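Aminoglycoside 6-adenylyltransferase (Bacillus subtilis, PDB 2PBE) transfers a nucleotide from ATP or GTP to O-6 of streptomycin, also adenylates streptidine, and so mediates resistance to streptomycin. Local coordinates at residues A[155-160]-A[192-197]. Numbering follows the deposited sequence.
Sequences DDCCNE and LLRMMA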
loop_
_atom_site.group_PDB
_atom_site.type_symbol
_atom_site.label_atom_id
_atom_site.label_comp_id
_atom_site.label_asym_id
_atom_site.label_seq_id
_atom_site.Cartn_x
_atom_site.Cartn_y
_atom_site.Cartn_z
ATOM N N ASP A 155 14.747 11.738 4.115
ATOM C CA ASP A 155 16.172 11.628 3.891
ATOM C C ASP A 155 16.609 10.167 3.991
ATOM O O ASP A 155 17.445 9.710 3.217
ATOM C CB ASP A 155 16.915 12.476 4.914
ATOM C CG ASP A 155 18.400 12.441 4.704
ATOM O OD1 ASP A 155 19.048 11.473 5.183
ATOM O OD2 ASP A 155 18.916 13.365 4.041
ATOM N N ASP A 156 16.024 9.425 4.922
ATOM C CA ASP A 156 16.378 8.025 5.055
ATOM C C ASP A 156 16.069 7.233 3.775
ATOM O O ASP A 156 16.903 6.476 3.296
ATOM C CB ASP A 156 15.653 7.382 6.230
ATOM C CG ASP A 156 16.145 7.878 7.581
ATOM O OD1 ASP A 156 17.292 8.357 7.682
ATOM O OD2 ASP A 156 15.374 7.764 8.552
ATOM N N CYS A 157 14.885 7.420 3.210
ATOM C CA CYS A 157 14.541 6.690 1.993
ATOM C C CYS A 157 15.512 6.971 0.858
ATOM O O CYS A 157 15.852 6.069 0.093
ATOM C CB CYS A 157 13.129 7.028 1.531
ATOM S SG CYS A 157 12.571 5.986 0.159
ATOM N N CYS A 158 15.970 8.215 0.754
ATOM C CA CYS A 158 16.903 8.580 -0.302
ATOM C C CYS A 158 18.281 7.996 0.001
ATOM O O CYS A 158 18.977 7.517 -0.898
ATOM C CB CYS A 158 17.000 10.091 -0.435
ATOM S SG CYS A 158 15.469 10.878 -0.959
ATOM N N ASN A 159 18.666 8.019 1.272
ATOM C CA ASN A 159 19.956 7.503 1.687
ATOM C C ASN A 159 20.053 6.029 1.318
ATOM O O ASN A 159 20.972 5.618 0.623
ATOM C CB ASN A 159 20.118 7.697 3.194
ATOM C CG ASN A 159 21.549 7.518 3.659
ATOM O OD1 ASN A 159 22.270 8.489 3.911
ATOM N ND2 ASN A 159 21.968 6.272 3.769
ATOM N N GLU A 160 19.071 5.253 1.749
ATOM C CA GLU A 160 19.035 3.822 1.473
ATOM C C GLU A 160 18.986 3.531 -0.016
ATOM O O GLU A 160 19.711 2.670 -0.523
ATOM C CB GLU A 160 17.813 3.189 2.149
ATOM C CG GLU A 160 17.691 1.674 1.983
ATOM C CD GLU A 160 18.757 0.885 2.745
ATOM O OE1 GLU A 160 18.657 -0.362 2.777
ATOM O OE2 GLU A 160 19.694 1.503 3.302
ATOM N N LEU A 192 11.881 2.950 -4.243
ATOM C CA LEU A 192 11.308 3.798 -5.273
ATOM C C LEU A 192 9.788 3.773 -5.043
ATOM O O LEU A 192 9.113 4.806 -5.109
ATOM C CB LEU A 192 11.641 3.241 -6.658
ATOM C CG LEU A 192 10.763 3.711 -7.822
ATOM C CD1 LEU A 192 10.837 5.244 -7.962
ATOM C CD2 LEU A 192 11.228 3.035 -9.112
ATOM N N LEU A 193 9.273 2.583 -4.740
ATOM C CA LEU A 193 7.856 2.397 -4.475
ATOM C C LEU A 193 7.371 3.183 -3.268
ATOM O O LEU A 193 6.272 3.740 -3.286
ATOM C CB LEU A 193 7.561 0.926 -4.253
ATOM C CG LEU A 193 7.243 0.022 -5.431
ATOM C CD1 LEU A 193 6.856 -1.328 -4.877
ATOM C CD2 LEU A 193 6.093 0.594 -6.246
ATOM N N ARG A 194 8.175 3.204 -2.206
ATOM C CA ARG A 194 7.821 3.942 -0.997
ATOM C C ARG A 194 7.757 5.400 -1.359
ATOM O O ARG A 194 6.843 6.100 -0.951
ATOM C CB ARG A 194 8.877 3.757 0.093
ATOM C CG ARG A 194 8.547 4.457 1.399
ATOM C CD ARG A 194 9.624 4.208 2.427
ATOM N NE ARG A 194 9.851 2.780 2.668
ATOM C CZ ARG A 194 9.106 2.045 3.486
ATOM N NH1 ARG A 194 8.082 2.593 4.158
ATOM N NH2 ARG A 194 9.389 0.757 3.621
HETATM N N MSE A 195 8.746 5.851 -2.123
HETATM C CA MSE A 195 8.806 7.244 -2.565
HETATM C C MSE A 195 7.553 7.586 -3.371
HETATM O O MSE A 195 6.986 8.676 -3.229
HETATM C CB MSE A 195 10.058 7.472 -3.430
HETATM C CG MSE A 195 10.355 8.942 -3.709
HETATM SE SE MSE A 195 10.369 10.057 -2.095
HETATM C CE MSE A 195 12.123 9.558 -1.348
HETATM N N MSE A 196 7.129 6.653 -4.219
HETATM C CA MSE A 196 5.948 6.875 -5.027
HETATM C C MSE A 196 4.703 6.855 -4.143
HETATM O O MSE A 196 3.766 7.627 -4.353
HETATM C CB MSE A 196 5.855 5.802 -6.109
HETATM C CG MSE A 196 6.955 5.915 -7.149
HETATM SE SE MSE A 196 7.020 4.485 -8.489
HETATM C CE MSE A 196 5.814 5.159 -9.849
ATOM N N ALA A 197 4.704 5.982 -3.142
ATOM C CA ALA A 197 3.573 5.890 -2.234
ATOM C C ALA A 197 3.465 7.177 -1.426
ATOM O O ALA A 197 2.359 7.680 -1.203
ATOM C CB ALA A 197 3.732 4.694 -1.310
#
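Cys157 and Met195, the latter present as selenomethionine, carry the meeting of segments 155-160 and 192-197, and their CA atoms, 7.3 Å apart, are the nearest pair across it. The terminal methyl of Met195 does the touching: CE sits 3.9 Å from Cys157 SG and 3.6 Å from Cys158 SG, so a single methyl packs against the sulfurs of two consecutive residues. It also lies 4.0 Å from Cys157 CB. Met195 leaves its helix with CG anti to the backbone N (chi1 -169°), then bends at both following torsions, which turns the SE-CE bond toward the two cysteines. Cys157 points its CB toward the partner helix, and its SG reaches between two residues of that helix, with Met195 CE as one neighbour and Arg194 CD, at 4.1 Å, as the other. Arg194 thus contributes the aliphatic part of its chain, while its guanidinium NH2 is hydrogen-bonded to the carbonyl oxygen of Gln143. No hydrogen bond joins the two segments; the contact is apolar packing of sulfur, selenomethionine methyl and methylene groups, largely buried. The short axes approach to 10.1 Å and run nearly antiparallel, at 153°, as expected of an up-and-down pair formed by the consecutive helices 151-173 and 177-204. Helix 238-263 packs against the same seam through Phe252, which touches both Cys158 and Met195, and Pro268 of the following loop also lies on Cys158. The pair lies next to helix 238-263 in the helical part of the chain.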